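Local coordinates for protein dicer Related Helicase (Caenorhabditis elegans, PDB 6M6R) that probably couples ATP hydrolysis to work on RNA as a RIG-I-like helicase, of which this chain is the zinc-containing, RNA-bound C-terminal domain, at residues 6-11 against 99-104; 17-22 against 69-74; 29-34 against 121-126. All coordinates share one frame; numbering follows the deposited sequence.

Overall arrangement
All three contacts are partly buried, and each brings together parts of the chain far apart in sequence. Contact 1 lies farthest from the centre of the chain. It is polar, with an amide bonded at both ends, two salt bridges and bridging waters. Contact 2 is held by a zinc ion, with no direct hydrogen bond between its segments. Contacts 1 and 2 share the sheet made by strands 20-23, 11-14, 95-99 and 104-106, and they touch where Lys11 packs on Glu20. Contact 3 lies across the centre of the chain from contact 2. It joins a two-stranded hairpin to a loop through backbone bonds, and its turn meets the RNA.

Contact 1. Residues 6-11 against 99-104; sequences ENKIYK and QESDYS
Gln99 lies across the ring of Tyr10 and reaches the backbone of Ile9. Its CG sits over one face of the ring, 3.8 Å from the Tyr10 centroid, in a CH-pi contact shifted toward the rim. The chain bends at chi2 (-59°), and the amide plane stands 83° from the ring plane. Gln99 NE2 donates to Ile9 O at 2.8 Å, in the carbonyl plane. Gln99 OE1 turns back to its own loop, where Ser101 OG (2.7 Å) and Asp102 N both donate to it. Bonds at both ends fix the rotation of the amide. Next comes Glu100, whose extended chain crosses Lys11 at about a right angle. Glu100 OE2 meets Lys11 NZ at 3.3 Å through its anti lone pair, in a salt bridge. A water joins Glu100 N to Ile9 O. Ser101 OG lies 3.5 Å from Lys8 NZ. Asp102 OD1 forms a salt bridge with Lys8 NZ at 3.2 Å, met from above the carboxylate plane. A long salt bridge from Lys8 to Glu6 completes a charged network. Asp102 OD2 accepts from a second water, which also bonds Tyr10 OH and Ser104 OG. Opposite Gln99 the other strand fits in two residues, Tyr103 and Ser104, a G1 beta bulge that closes the hairpin of strands 95-99 and 104-106.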
loop_
_atom_site.group_PDB
_atom_site.type_symbol
_atom_site.label_atom_id
_atom_site.label_comp_id
_atom_site.label_asym_id
_atom_site.label_seq_id
_atom_site.Cartn_x
_atom_site.Cartn_y
_atom_site.Cartn_z
ATOM N N GLU B 6 -28.878 -3.079 9.202
ATOM C CA GLU B 6 -29.561 -2.195 10.129
ATOM C C GLU B 6 -28.904 -0.835 10.215
ATOM O O GLU B 6 -29.297 -0.032 11.070
ATOM C CB GLU B 6 -29.603 -2.817 11.528
ATOM C CG GLU B 6 -30.451 -4.085 11.643
ATOM C CD GLU B 6 -30.185 -4.827 12.944
ATOM O OE1 GLU B 6 -29.318 -5.728 12.949
ATOM O OE2 GLU B 6 -30.830 -4.496 13.966
ATOM N N ASN B 7 -27.895 -0.581 9.379
ATOM C CA ASN B 7 -27.242 0.724 9.292
ATOM C C ASN B 7 -26.791 1.244 10.663
ATOM O O ASN B 7 -26.973 2.418 11.009
ATOM C CB ASN B 7 -28.163 1.730 8.616
ATOM C CG ASN B 7 -27.442 2.999 8.273
ATOM O OD1 ASN B 7 -26.302 2.967 7.796
ATOM N ND2 ASN B 7 -28.105 4.133 8.489
ATOM N N LYS B 8 -26.144 0.372 11.432
ATOM C CA LYS B 8 -25.656 0.759 12.746
ATOM C C LYS B 8 -24.420 1.655 12.633
ATOM O O LYS B 8 -23.816 1.802 11.564
ATOM C CB LYS B 8 -25.363 -0.502 13.558
ATOM C CG LYS B 8 -26.595 -1.407 13.678
ATOM C CD LYS B 8 -26.954 -1.646 15.135
ATOM C CE LYS B 8 -28.113 -2.611 15.267
ATOM N NZ LYS B 8 -28.234 -3.114 16.656
ATOM N N ILE B 9 -24.048 2.279 13.759
ATOM C CA ILE B 9 -22.796 3.032 13.829
ATOM C C ILE B 9 -21.641 2.083 14.133
ATOM O O ILE B 9 -21.722 1.247 15.046
ATOM C CB ILE B 9 -22.878 4.151 14.882
ATOM C CG1 ILE B 9 -24.007 5.128 14.554
ATOM C CG2 ILE B 9 -21.543 4.907 14.975
ATOM C CD1 ILE B 9 -23.863 6.485 15.208
ATOM N N TYR B 10 -20.547 2.227 13.388
ATOM C CA TYR B 10 -19.346 1.420 13.568
ATOM C C TYR B 10 -18.188 2.337 13.903
ATOM O O TYR B 10 -18.131 3.477 13.434
ATOM C CB TYR B 10 -18.967 0.621 12.286
ATOM C CG TYR B 10 -19.973 -0.448 11.979
ATOM C CD1 TYR B 10 -21.230 -0.121 11.460
ATOM C CD2 TYR B 10 -19.701 -1.779 12.266
ATOM C CE1 TYR B 10 -22.184 -1.117 11.212
ATOM C CE2 TYR B 10 -20.626 -2.776 12.006
ATOM C CZ TYR B 10 -21.866 -2.446 11.498
ATOM O OH TYR B 10 -22.778 -3.464 11.280
ATOM N N LYS B 11 -17.254 1.822 14.692
ATOM C CA LYS B 11 -15.959 2.458 14.873
ATOM C C LYS B 11 -15.028 1.964 13.781
ATOM O O LYS B 11 -15.005 0.778 13.471
ATOM C CB LYS B 11 -15.381 2.118 16.250
ATOM C CG LYS B 11 -16.118 2.805 17.390
ATOM C CD LYS B 11 -16.148 1.930 18.648
ATOM C CE LYS B 11 -14.760 1.461 19.057
ATOM N NZ LYS B 11 -14.664 1.194 20.530
ATOM N N GLN B 99 -18.699 -2.786 15.890
ATOM C CA GLN B 99 -20.042 -2.383 16.319
ATOM C C GLN B 99 -20.245 -2.853 17.755
ATOM O O GLN B 99 -20.276 -4.062 18.015
ATOM C CB GLN B 99 -21.124 -2.991 15.421
ATOM C CG GLN B 99 -22.356 -2.102 15.154
ATOM C CD GLN B 99 -23.076 -1.697 16.424
ATOM O OE1 GLN B 99 -23.417 -2.547 17.245
ATOM N NE2 GLN B 99 -23.310 -0.388 16.596
ATOM N N GLU B 100 -20.441 -1.902 18.668
ATOM C CA GLU B 100 -20.444 -2.211 20.096
ATOM C C GLU B 100 -21.682 -3.008 20.511
ATOM O O GLU B 100 -21.570 -4.075 21.125
ATOM C CB GLU B 100 -20.326 -0.908 20.886
ATOM C CG GLU B 100 -18.993 -0.223 20.635
ATOM C CD GLU B 100 -18.883 1.122 21.303
ATOM O OE1 GLU B 100 -19.936 1.726 21.607
ATOM O OE2 GLU B 100 -17.740 1.576 21.521
ATOM N N SER B 101 -22.876 -2.504 20.192
ATOM C CA SER B 101 -24.092 -3.186 20.631
ATOM C C SER B 101 -24.198 -4.583 20.026
ATOM O O SER B 101 -24.603 -5.529 20.710
ATOM C CB SER B 101 -25.326 -2.346 20.286
ATOM O OG SER B 101 -25.593 -2.346 18.895
ATOM N N ASP B 102 -23.822 -4.741 18.751
ATOM C CA ASP B 102 -23.859 -6.057 18.118
ATOM C C ASP B 102 -22.745 -6.970 18.613
ATOM O O ASP B 102 -22.823 -8.185 18.396
ATOM C CB ASP B 102 -23.761 -5.928 16.594
ATOM C CG ASP B 102 -25.093 -5.543 15.940
ATOM O OD1 ASP B 102 -26.123 -5.491 16.647
ATOM O OD2 ASP B 102 -25.110 -5.295 14.712
ATOM N N TYR B 103 -21.708 -6.417 19.257
ATOM C CA TYR B 103 -20.556 -7.193 19.724
ATOM C C TYR B 103 -19.844 -7.864 18.545
ATOM O O TYR B 103 -19.472 -9.042 18.596
ATOM C CB TYR B 103 -20.979 -8.224 20.782
ATOM C CG TYR B 103 -19.899 -8.608 21.786
ATOM C CD1 TYR B 103 -19.508 -7.728 22.789
ATOM C CD2 TYR B 103 -19.297 -9.861 21.747
ATOM C CE1 TYR B 103 -18.525 -8.076 23.706
ATOM C CE2 TYR B 103 -18.325 -10.219 22.675
ATOM C CZ TYR B 103 -17.941 -9.319 23.642
ATOM O OH TYR B 103 -16.972 -9.661 24.557
ATOM N N SER B 104 -19.652 -7.100 17.467
ATOM C CA SER B 104 -19.185 -7.667 16.210
ATOM C C SER B 104 -18.021 -6.852 15.665
ATOM O O SER B 104 -17.946 -5.640 15.869
ATOM C CB SER B 104 -20.318 -7.720 15.163
ATOM O OG SER B 104 -20.669 -6.413 14.709
HETATM O O HOH W 1 -20.778 1.241 17.898
HETATM O O HOH W 2 -22.774 -5.401 13.227
#

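Contact 2. Residues 17-22 against 69-74; sequences CSKEFC and CFHCKL. With ZN (zinc ion), chain C.
Cys17, Cys69 and Cys72 point their sulfurs at one zinc ion, and Cys14 supplies the fourth. The bond from Cys17 SG to zinc is 2.3 Å, and that from Cys69 SG is 2.4 Å. Cys17 and Cys72 share one rotamer, with SG between the backbone N and the carbonyl carbon (chi1 76° in both). Their CB atoms pack against each other at 3.8 Å. Cys69 differs: its SG swings opposite the backbone N (chi1 174°) to reach the metal. Backbone N-H groups point at the sulfurs. Cys72 N donates to Cys69 SG at 3.6 Å, almost straight, and Leu74 N donates to Cys72 SG. Lys19 N makes a weak bond to Cys17 SG. Such bonds would probably ease the negative charge on the sulfurs. Around the metal, Lys19 bends at chi2 (-69°) to lay its CE over one face of the His71 ring, 3.6 Å from the His71 centroid. Phe21 turns its ring edge to Cys69, with Phe21 CZ 3.9 Å from Cys69 CB. The two CxxC pairs form a four-cysteine zinc site, as in RIG-I C-terminal domains. The site ties the turn before strand 20-23 to the loop between strands 61-69 and 75-82. Phe21 also packs on Cys14 of strand 11-14 and Leu45 of strand 45-48.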
loop_
_atom_site.group_PDB
_atom_site.type_symbol
_atom_site.label_atom_id
_atom_site.label_comp_id
_atom_site.label_asym_id
_atom_site.label_seq_id
_atom_site.Cartn_x
_atom_site.Cartn_y
_atom_site.Cartn_z
ATOM N N CYS B 17 -3.035 -1.567 14.986
ATOM C CA CYS B 17 -2.867 -1.256 16.402
ATOM C C CYS B 17 -4.184 -1.040 17.141
ATOM O O CYS B 17 -4.169 -0.852 18.369
ATOM C CB CYS B 17 -1.959 -0.020 16.554
ATOM S SG CYS B 17 -2.752 1.557 16.177
ATOM N N SER B 18 -5.314 -1.060 16.425
ATOM C CA SER B 18 -6.679 -0.921 16.932
ATOM C C SER B 18 -7.028 0.487 17.424
ATOM O O SER B 18 -8.084 0.662 18.050
ATOM C CB SER B 18 -6.976 -1.950 18.034
ATOM O OG SER B 18 -6.635 -1.437 19.314
ATOM N N LYS B 19 -6.225 1.512 17.127
ATOM C CA LYS B 19 -6.640 2.882 17.448
ATOM C C LYS B 19 -7.807 3.306 16.560
ATOM O O LYS B 19 -7.843 2.990 15.372
ATOM C CB LYS B 19 -5.481 3.864 17.271
ATOM C CG LYS B 19 -4.346 3.676 18.274
ATOM C CD LYS B 19 -4.734 4.054 19.705
ATOM C CE LYS B 19 -3.477 4.325 20.547
ATOM N NZ LYS B 19 -3.630 3.950 21.989
ATOM N N GLU B 20 -8.778 4.010 17.149
ATOM C CA GLU B 20 -9.974 4.410 16.419
ATOM C C GLU B 20 -9.731 5.707 15.652
ATOM O O GLU B 20 -9.294 6.708 16.232
ATOM C CB GLU B 20 -11.151 4.586 17.379
ATOM C CG GLU B 20 -12.387 5.127 16.684
ATOM C CD GLU B 20 -13.532 5.392 17.651
ATOM O OE1 GLU B 20 -13.469 4.915 18.809
ATOM O OE2 GLU B 20 -14.489 6.086 17.248
ATOM N N PHE B 21 -10.029 5.697 14.352
ATOM C CA PHE B 21 -9.886 6.915 13.565
ATOM C C PHE B 21 -11.138 7.779 13.629
ATOM O O PHE B 21 -11.051 8.984 13.904
ATOM C CB PHE B 21 -9.578 6.580 12.108
ATOM C CG PHE B 21 -8.255 5.891 11.911
ATOM C CD1 PHE B 21 -7.101 6.414 12.459
ATOM C CD2 PHE B 21 -8.179 4.702 11.194
ATOM C CE1 PHE B 21 -5.882 5.776 12.283
ATOM C CE2 PHE B 21 -6.962 4.059 11.013
ATOM C CZ PHE B 21 -5.811 4.604 11.560
ATOM N N CYS B 22 -12.301 7.188 13.362
ATOM C CA CYS B 22 -13.533 7.970 13.293
ATOM C C CYS B 22 -14.722 7.018 13.354
ATOM O O CYS B 22 -14.555 5.797 13.384
ATOM C CB CYS B 22 -13.559 8.818 12.030
ATOM S SG CYS B 22 -13.661 7.826 10.529
ATOM N N CYS B 69 -1.208 5.816 10.163
ATOM C CA CYS B 69 -1.702 5.849 11.529
ATOM C C CYS B 69 -0.688 6.588 12.393
ATOM O O CYS B 69 0.508 6.271 12.379
ATOM C CB CYS B 69 -1.924 4.421 12.049
ATOM S SG CYS B 69 -2.362 4.326 13.787
ATOM N N PHE B 70 -1.158 7.594 13.127
ATOM C CA PHE B 70 -0.227 8.372 13.945
ATOM C C PHE B 70 0.408 7.503 15.015
ATOM O O PHE B 70 1.554 7.736 15.418
ATOM C CB PHE B 70 -0.936 9.560 14.594
ATOM C CG PHE B 70 0.023 10.598 15.121
ATOM C CD1 PHE B 70 0.602 11.528 14.259
ATOM C CD2 PHE B 70 0.378 10.618 16.459
ATOM C CE1 PHE B 70 1.502 12.481 14.723
ATOM C CE2 PHE B 70 1.287 11.572 16.946
ATOM C CZ PHE B 70 1.847 12.499 16.076
ATOM N N HIS B 71 -0.306 6.480 15.473
ATOM C CA HIS B 71 0.225 5.653 16.553
ATOM C C HIS B 71 1.284 4.687 16.038
ATOM O O HIS B 71 2.423 4.689 16.514
ATOM C CB HIS B 71 -0.901 4.885 17.234
ATOM C CG HIS B 71 -0.464 4.157 18.470
ATOM N ND1 HIS B 71 -0.148 4.809 19.643
ATOM C CD2 HIS B 71 -0.279 2.836 18.711
ATOM C CE1 HIS B 71 0.207 3.922 20.559
ATOM N NE2 HIS B 71 0.142 2.718 20.018
ATOM N N CYS B 72 0.924 3.845 15.067
ATOM C CA CYS B 72 1.767 2.726 14.667
ATOM C C CYS B 72 2.414 2.919 13.307
ATOM O O CYS B 72 3.213 2.071 12.893
ATOM C CB CYS B 72 0.947 1.417 14.667
ATOM S SG CYS B 72 -0.175 1.223 13.251
ATOM N N LYS B 73 2.082 3.997 12.594
ATOM C CA LYS B 73 2.657 4.360 11.299
ATOM C C LYS B 73 2.292 3.398 10.165
ATOM O O LYS B 73 2.871 3.489 9.074
ATOM C CB LYS B 73 4.190 4.537 11.415
ATOM C CG LYS B 73 4.592 6.019 11.578
ATOM C CD LYS B 73 3.956 6.689 12.804
ATOM C CE LYS B 73 4.831 7.766 13.479
ATOM N NZ LYS B 73 4.013 8.924 14.017
ATOM N N LEU B 74 1.311 2.515 10.349
ATOM C CA LEU B 74 0.792 1.752 9.216
ATOM C C LEU B 74 0.299 2.713 8.131
ATOM O O LEU B 74 -0.288 3.754 8.431
ATOM C CB LEU B 74 -0.357 0.838 9.668
ATOM C CG LEU B 74 -1.186 0.085 8.602
ATOM C CD1 LEU B 74 -0.428 -1.175 8.150
ATOM C CD2 LEU B 74 -2.652 -0.237 9.071
HETATM ZN ZN ZN C . -2.253 1.930 13.966
#

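Contact 3. Residues 29-34 against 121-126; sequences KVFSNY and ISEAIE. With nucleotides of chain A.
Lys29 N donates to Ser122 O at 2.8 Å. Lys29 O in turn accepts from Ala124 N at 2.9 Å, so one residue makes a single beta bridge with Glu123. Glu123 CA-H also approaches Lys29 O. The Glu123 chain bends at chi2 (79°) and brings its carboxylate beside the start of the turn. There OE2 accepts from Phe31 N at 3.2 Å on its syn side, 20° out of the carboxylate plane, and lies over a face of the Phe31 ring. A water links Glu123 OE1 to Ser32 N. Lys29 CE passes 3.4 Å from Ile121 O, and its NZ goes on to a salt bridge with Glu115. With an alanine here the backbone bridge could stay, but Glu115 would probably lose its charged mate and Ile121 part of its packing. Ile121 CD1 meets Tyr34 CD2 at 3.9 Å. Val30 packs on Ala124. The type I' turn from Val30 to Asn33 faces the RNA: Ser32 O lies 3.2 Å from C4' of C3 of chain A. Loop 121-126 runs beside the hairpin of strands 27-30 and 33-36. Helix 111-117 flanks it through Glu115 and Trp111, which stacks on Tyr34, and helix 126-133 starts right after Ile125.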
loop_
_atom_site.group_PDB
_atom_site.type_symbol
_atom_site.label_atom_id
_atom_site.label_comp_id
_atom_site.label_asym_id
_atom_site.label_seq_id
_atom_site.Cartn_x
_atom_site.Cartn_y
_atom_site.Cartn_z
ATOM N N LYS B 29 -18.989 9.823 0.150
ATOM C CA LYS B 29 -18.244 9.574 -1.070
ATOM C C LYS B 29 -18.238 10.813 -1.956
ATOM O O LYS B 29 -19.135 11.656 -1.889
ATOM C CB LYS B 29 -18.774 8.348 -1.813
ATOM C CG LYS B 29 -20.193 8.378 -2.181
ATOM C CD LYS B 29 -20.540 7.073 -2.865
ATOM C CE LYS B 29 -21.330 6.136 -1.981
ATOM N NZ LYS B 29 -22.066 5.104 -2.816
ATOM N N VAL B 30 -17.181 10.929 -2.751
ATOM C CA VAL B 30 -17.009 11.987 -3.741
ATOM C C VAL B 30 -16.643 11.241 -5.014
ATOM O O VAL B 30 -15.483 10.841 -5.186
ATOM C CB VAL B 30 -15.912 12.986 -3.354
ATOM C CG1 VAL B 30 -15.825 14.127 -4.377
ATOM C CG2 VAL B 30 -16.096 13.510 -1.941
ATOM N N PHE B 31 -17.634 10.970 -5.866
ATOM C CA PHE B 31 -17.432 10.277 -7.143
ATOM C C PHE B 31 -16.517 9.055 -6.987
ATOM O O PHE B 31 -15.389 9.006 -7.490
ATOM C CB PHE B 31 -16.874 11.255 -8.182
ATOM C CG PHE B 31 -17.824 12.379 -8.522
ATOM C CD1 PHE B 31 -17.865 13.532 -7.747
ATOM C CD2 PHE B 31 -18.691 12.273 -9.601
ATOM C CE1 PHE B 31 -18.747 14.560 -8.047
ATOM C CE2 PHE B 31 -19.569 13.302 -9.906
ATOM C CZ PHE B 31 -19.596 14.444 -9.125
ATOM N N SER B 32 -17.037 8.061 -6.271
ATOM C CA SER B 32 -16.384 6.768 -6.025
ATOM C C SER B 32 -15.159 6.852 -5.114
ATOM O O SER B 32 -14.557 5.812 -4.823
ATOM C CB SER B 32 -15.984 6.046 -7.327
ATOM O OG SER B 32 -14.654 6.358 -7.745
ATOM N N ASN B 33 -14.774 8.031 -4.641
ATOM C CA ASN B 33 -13.715 8.178 -3.652
ATOM C C ASN B 33 -14.371 8.282 -2.272
ATOM O O ASN B 33 -15.265 9.106 -2.075
ATOM C CB ASN B 33 -12.874 9.412 -3.961
ATOM C CG ASN B 33 -11.422 9.220 -3.618
ATOM O OD1 ASN B 33 -10.552 9.960 -4.086
ATOM N ND2 ASN B 33 -11.146 8.222 -2.788
ATOM N N TYR B 34 -13.981 7.411 -1.345
ATOM C CA TYR B 34 -14.572 7.370 -0.008
ATOM C C TYR B 34 -13.670 8.137 0.953
ATOM O O TYR B 34 -12.518 7.737 1.168
ATOM C CB TYR B 34 -14.740 5.920 0.451
ATOM C CG TYR B 34 -15.751 5.178 -0.373
ATOM C CD1 TYR B 34 -15.435 4.719 -1.659
ATOM C CD2 TYR B 34 -17.034 4.961 0.104
ATOM C CE1 TYR B 34 -16.379 4.050 -2.434
ATOM C CE2 TYR B 34 -17.974 4.293 -0.655
ATOM C CZ TYR B 34 -17.646 3.859 -1.930
ATOM O OH TYR B 34 -18.595 3.182 -2.662
ATOM N N ILE B 121 -23.628 4.818 2.906
ATOM C CA ILE B 121 -22.659 5.889 2.698
ATOM C C ILE B 121 -23.233 6.814 1.646
ATOM O O ILE B 121 -23.560 6.369 0.539
ATOM C CB ILE B 121 -21.275 5.369 2.258
ATOM C CG1 ILE B 121 -20.665 4.500 3.377
ATOM C CG2 ILE B 121 -20.329 6.568 1.994
ATOM C CD1 ILE B 121 -19.386 3.712 2.970
ATOM N N SER B 122 -23.366 8.085 1.981
ATOM C CA SER B 122 -23.967 8.999 1.025
ATOM C C SER B 122 -22.902 9.910 0.434
ATOM O O SER B 122 -21.735 9.915 0.849
ATOM C CB SER B 122 -25.101 9.805 1.664
ATOM O OG SER B 122 -24.774 10.268 2.948
ATOM N N GLU B 123 -23.314 10.601 -0.622
ATOM C CA GLU B 123 -22.459 11.567 -1.290
ATOM C C GLU B 123 -22.190 12.758 -0.371
ATOM O O GLU B 123 -23.094 13.255 0.295
ATOM C CB GLU B 123 -23.150 12.026 -2.581
ATOM C CG GLU B 123 -22.236 12.791 -3.560
ATOM C CD GLU B 123 -21.334 11.850 -4.368
ATOM O OE1 GLU B 123 -21.581 10.627 -4.329
ATOM O OE2 GLU B 123 -20.378 12.325 -5.025
ATOM N N ALA B 124 -20.947 13.227 -0.346
ATOM C CA ALA B 124 -20.629 14.437 0.405
ATOM C C ALA B 124 -21.320 15.639 -0.215
ATOM O O ALA B 124 -21.414 15.751 -1.442
ATOM C CB ALA B 124 -19.111 14.684 0.409
ATOM N N ILE B 125 -21.763 16.570 0.632
ATOM C CA ILE B 125 -22.425 17.764 0.121
ATOM C C ILE B 125 -21.672 18.978 0.637
ATOM O O ILE B 125 -20.629 18.837 1.282
ATOM C CB ILE B 125 -23.908 17.809 0.526
ATOM C CG1 ILE B 125 -24.044 17.620 2.046
ATOM C CG2 ILE B 125 -24.708 16.784 -0.287
ATOM C CD1 ILE B 125 -25.400 17.987 2.588
ATOM N N GLU B 126 -22.198 20.172 0.366
ATOM C CA GLU B 126 -21.429 21.393 0.583
ATOM C C GLU B 126 -21.033 21.562 2.046
ATOM O O GLU B 126 -19.899 21.962 2.338
ATOM C CB GLU B 126 -22.227 22.604 0.104
ATOM P P C A 3 -10.746 1.772 -3.791
ATOM O OP1 C A 3 -11.281 1.199 -2.532
ATOM O OP2 C A 3 -9.675 0.996 -4.469
ATOM O "O5'" C A 3 -11.884 1.996 -4.888
ATOM C "C5'" C A 3 -12.933 2.926 -4.705
ATOM C "C4'" C A 3 -13.880 2.866 -5.873
ATOM O "O4'" C A 3 -13.290 3.507 -7.037
ATOM C "C3'" C A 3 -14.207 1.462 -6.358
ATOM O "O3'" C A 3 -15.199 0.838 -5.560
ATOM C "C2'" C A 3 -14.641 1.706 -7.796
ATOM O "O2'" C A 3 -15.961 2.212 -7.807
ATOM C "C1'" C A 3 -13.697 2.836 -8.215
ATOM N N1 C A 3 -12.499 2.351 -8.956
ATOM C C2 C A 3 -12.619 1.982 -10.315
ATOM O O2 C A 3 -13.714 2.046 -10.880
ATOM N N3 C A 3 -11.540 1.553 -11.007
ATOM C C4 C A 3 -10.359 1.470 -10.408
ATOM N N4 C A 3 -9.326 1.032 -11.140
ATOM C C5 C A 3 -10.193 1.833 -9.037
ATOM C C6 C A 3 -11.269 2.259 -8.355
ATOM P P G A 2 -5.197 2.579 -3.815
ATOM O OP1 G A 2 -5.287 1.757 -2.581
ATOM O OP2 G A 2 -4.734 1.970 -5.092
ATOM O "O5'" G A 2 -6.628 3.223 -4.072
ATOM C "C5'" G A 2 -7.222 4.075 -3.107
ATOM C "C4'" G A 2 -8.415 4.797 -3.676
ATOM O "O4'" G A 2 -8.019 5.782 -4.672
ATOM C "C3'" G A 2 -9.403 3.914 -4.400
ATOM O "O3'" G A 2 -10.239 3.247 -3.492
ATOM C "C2'" G A 2 -10.120 4.899 -5.314
ATOM O "O2'" G A 2 -11.074 5.663 -4.588
ATOM C "C1'" G A 2 -8.964 5.815 -5.717
ATOM N N9 G A 2 -8.285 5.325 -6.926
ATOM C C8 G A 2 -6.985 4.883 -6.995
ATOM N N7 G A 2 -6.646 4.505 -8.202
ATOM C C5 G A 2 -7.796 4.705 -8.970
ATOM C C6 G A 2 -8.038 4.472 -10.353
ATOM O O6 G A 2 -7.246 4.021 -11.202
ATOM N N1 G A 2 -9.345 4.807 -10.708
ATOM C C2 G A 2 -10.300 5.308 -9.850
ATOM N N2 G A 2 -11.515 5.576 -10.363
ATOM N N3 G A 2 -10.080 5.529 -8.565
ATOM C C4 G A 2 -8.819 5.208 -8.193
HETATM O O HOH W 3 -19.672 8.602 -5.743
#